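Local coordinates for protein CaaX farnesyltransferase alpha subunit Ram2 (Aspergillus fumigatus, PDB 4L9P) that forms the alpha subunit of protein farnesyltransferase with the beta subunit Ram1, and together they probably attach isoprenoids to proteins ending in a CaaX motif, at residues A[255-260]-A[303-308]. The protein carries 1 engineered substitution. Numbering follows the deposited sequence. Where two conformers were deposited one is given.
Sequences APENRS and SSHAIE. With EDO (1,2-ethanediol), chain H.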
ATOM      1  N   ALA A 255      -3.763  20.936  20.235  1.00 12.08           N
ATOM      2  CA  ALA A 255      -2.631  20.777  19.280  1.00 11.66           C
ATOM      3  C   ALA A 255      -3.156  21.124  17.912  1.00 11.07           C
ATOM      4  O   ALA A 255      -3.537  20.275  17.138  1.00 10.32           O
ATOM      5  CB  ALA A 255      -2.046  19.327  19.311  1.00 13.39           C
ATOM      6  N   PRO A 256      -3.249  22.427  17.614  1.00 10.87           N
ATOM      7  CA  PRO A 256      -3.998  22.814  16.406  1.00 10.84           C
ATOM      8  C   PRO A 256      -3.348  22.381  15.090  1.00  9.91           C
ATOM      9  O   PRO A 256      -4.070  22.335  14.104  1.00  9.98           O
ATOM     10  CB  PRO A 256      -3.997  24.372  16.484  1.00 12.29           C
ATOM     11  CG  PRO A 256      -3.965  24.622  17.936  1.00 13.76           C
ATOM     12  CD  PRO A 256      -2.948  23.606  18.463  1.00 12.78           C
ATOM     13  N   GLU A 257      -2.048  22.082  15.058  1.00  9.11           N
ATOM     14  CA  GLU A 257      -1.444  21.641  13.790  1.00  9.50           C
ATOM     15  C   GLU A 257      -1.641  20.132  13.547  1.00  8.88           C
ATOM     16  O   GLU A 257      -1.192  19.616  12.532  1.00 10.82           O
ATOM     17  CB  GLU A 257       0.039  22.027  13.775  1.00 11.70           C
ATOM     18  CG  GLU A 257       0.777  21.898  12.430  1.00 13.57           C
ATOM     19  CD  GLU A 257       0.132  22.631  11.277  1.00 15.40           C
ATOM     20  OE1 GLU A 257      -0.746  23.464  11.529  1.00 15.16           O
ATOM     21  OE2 GLU A 257       0.533  22.397  10.102  1.00 16.77           O
ATOM     22  N   ASN A 258      -2.351  19.434  14.435  1.00  8.84           N
ATOM     23  CA  ASN A 258      -2.574  17.985  14.267  1.00  7.64           C
ATOM     24  C   ASN A 258      -3.647  17.752  13.200  1.00  7.37           C
ATOM     25  O   ASN A 258      -4.815  18.090  13.407  1.00  8.78           O
ATOM     26  CB  ASN A 258      -3.064  17.510  15.607  1.00  7.95           C
ATOM     27  CG  ASN A 258      -3.537  16.073  15.642  1.00  7.50           C
ATOM     28  OD1 ASN A 258      -3.273  15.264  14.748  1.00  6.77           O
ATOM     29  ND2 ASN A 258      -4.223  15.741  16.752  1.00  6.65           N
ATOM     30  N   ARG A 259      -3.285  17.153  12.068  1.00  6.51           N
ATOM     31  CA  ARG A 259      -4.237  16.976  10.971  0.57  6.92           C
ATOM     32  C   ARG A 259      -5.435  16.109  11.349  1.00  6.71           C
ATOM     33  O   ARG A 259      -6.532  16.329  10.868  1.00  7.31           O
ATOM     34  CB  ARG A 259      -3.518  16.362   9.769  0.57  8.74           C
ATOM     35  CG  ARG A 259      -4.417  16.035   8.584  0.57 11.31           C
ATOM     36  CD  ARG A 259      -3.540  15.508   7.466  0.57 13.22           C
ATOM     37  NE  ARG A 259      -2.453  16.461   7.133  0.57 15.63           N
ATOM     38  CZ  ARG A 259      -2.566  17.545   6.372  0.57 14.65           C
ATOM     39  NH1 ARG A 259      -3.726  17.833   5.747  0.57 15.64           N
ATOM     40  NH2 ARG A 259      -1.478  18.298   6.165  0.57 12.46           N
ATOM     41  N   SER A 260      -5.201  15.084  12.178  1.00  5.98           N
ATOM     42  CA  SER A 260      -6.222  14.021  12.343  1.00  6.04           C
ATOM     43  C   SER A 260      -7.627  14.505  12.733  1.00  6.50           C
ATOM     44  O   SER A 260      -8.575  14.108  12.090  1.00  6.60           O
ATOM     45  CB  SER A 260      -5.734  12.941  13.329  1.00  6.39           C
ATOM     46  OG  SER A 260      -4.577  12.278  12.797  1.00  5.79           O
ATOM     47  N   SER A 303      -2.508  27.148  12.839  1.00 14.88           N
ATOM     48  CA  SER A 303      -2.872  25.881  12.169  1.00 13.36           C
ATOM     49  C   SER A 303      -2.970  26.019  10.663  1.00 12.10           C
ATOM     50  O   SER A 303      -3.806  26.813  10.167  1.00 12.53           O
ATOM     51  CB  SER A 303      -4.231  25.386  12.708  1.00 13.10           C
ATOM     52  OG  SER A 303      -4.586  24.152  12.058  1.00 14.24           O
ATOM     53  N   SER A 304      -2.149  25.255   9.913  1.00 11.11           N
ATOM     54  CA  SER A 304      -2.292  25.244   8.455  1.00 12.28           C
ATOM     55  C   SER A 304      -3.642  24.643   8.034  1.00 12.61           C
ATOM     56  O   SER A 304      -4.220  24.993   6.982  1.00 12.12           O
ATOM     57  CB  SER A 304      -1.127  24.500   7.808  1.00 12.94           C
ATOM     58  OG  SER A 304      -1.138  23.132   8.202  1.00 13.58           O
ATOM     59  N   HIS A 305      -4.154  23.715   8.857  1.00 11.86           N
ATOM     60  CA  HIS A 305      -5.450  23.125   8.568  1.00 11.69           C
ATOM     61  C   HIS A 305      -6.576  24.130   8.599  1.00 10.88           C
ATOM     62  O   HIS A 305      -7.558  24.010   7.851  1.00 11.19           O
ATOM     63  CB  HIS A 305      -5.727  21.966   9.585  1.00 10.95           C
ATOM     64  CG  HIS A 305      -4.532  21.077   9.693  1.00 11.25           C
ATOM     65  ND1 HIS A 305      -4.054  20.388   8.597  1.00 12.61           N
ATOM     66  CD2 HIS A 305      -3.652  20.861  10.700  1.00 11.16           C
ATOM     67  CE1 HIS A 305      -2.946  19.769   8.939  1.00 12.19           C
ATOM     68  NE2 HIS A 305      -2.675  20.030  10.204  1.00 11.70           N
ATOM     69  N   ALA A 306      -6.451  25.125   9.485  1.00 10.19           N
ATOM     70  CA  ALA A 306      -7.435  26.212   9.556  1.00 11.51           C
ATOM     71  C   ALA A 306      -7.410  27.027   8.278  1.00 12.56           C
ATOM     72  O   ALA A 306      -8.458  27.392   7.781  1.00 12.40           O
ATOM     73  CB  ALA A 306      -7.168  27.047  10.757  1.00 12.71           C
ATOM     74  N   ILE A 307      -6.220  27.256   7.726  1.00 12.02           N
ATOM     75  CA  ILE A 307      -6.130  28.020   6.473  1.00 12.76           C
ATOM     76  C   ILE A 307      -6.765  27.210   5.340  1.00 13.42           C
ATOM     77  O   ILE A 307      -7.535  27.773   4.509  1.00 14.84           O
ATOM     78  CB  ILE A 307      -4.653  28.340   6.103  1.00 12.69           C
ATOM     79  CG1 ILE A 307      -3.964  29.132   7.216  1.00 15.47           C
ATOM     80  CG2 ILE A 307      -4.540  29.077   4.763  1.00 12.96           C
ATOM     81  CD1 ILE A 307      -2.500  29.360   6.923  1.00 18.10           C
ATOM     82  N   GLU A 308      -6.494  25.888   5.270  1.00 12.54           N
ATOM     83  CA  GLU A 308      -7.098  25.093   4.193  1.00 14.26           C
ATOM     84  C   GLU A 308      -8.614  25.018   4.346  1.00 14.25           C
ATOM     85  O   GLU A 308      -9.367  25.054   3.360  1.00 15.65           O
ATOM     86  CB  GLU A 308      -6.528  23.704   4.258  1.00 15.37           C
ATOM     87  CG  GLU A 308      -7.034  22.835   3.100  1.00 17.98           C
ATOM     88  CD  GLU A 308      -6.484  21.443   3.259  1.00 21.17           C
ATOM     89  OE1 GLU A 308      -6.023  21.128   4.404  1.00 22.95           O
ATOM     90  OE2 GLU A 308      -6.505  20.657   2.283  1.00 21.87           O
TER
HETATM   91  C1  EDO H 405       2.778  21.534   7.391  1.00 22.19           C
HETATM   92  O1  EDO H 405       3.534  22.591   6.788  1.00 22.23           O
HETATM   93  C2  EDO H 405       3.380  21.301   8.776  1.00 23.57           C
HETATM   94  O2  EDO H 405       3.188  22.438   9.654  1.00 22.66           O
HETATM   95  O   HOH W   1      -1.476  21.476   5.857  1.00 28.90           O
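Glu257 sets its carboxylate against the N-terminus of helix 304-317: OE1 takes the backbone N-H of Ser304 at 2.8 Å on its syn lone pair, while OE2 meets Ser304 OG at 2.6 Å, also on the syn side. The side chain bends at chi2 (54°) to bring both oxygens there, and an acidic residue suits this helix start, where first-turn N-H groups lack intrahelical acceptors and the dipole would probably favour negative charge. Ser303, the N-cap, has a hydroxyl that can donate to Pro256 O (OG to O 2.8 Å) and accept weakly from Ala306 N. Histidine offers an in-plane N-H and two flat faces: His305 NE2 donates to Glu257 O at 2.8 Å from above the carbonyl plane, Arg259 CA makes a CH-pi contact over one face, and Ser304 OG covers the other. In the conformer given, the Arg259 guanidinium stands nearly perpendicular to the ring (85°), His305 CE1 lying over its centre, 3.4 Å from Arg259 CZ. The type I turn 255-258, which connects helix 238-254 to helix 259-272, packs on the start of helix 304-317; Trp262 meets His305, Leu334 of helix 323-338 touches Ser304, and Asp84 of the Ram1 beta subunit accepts a hydrogen bond from Glu257 N.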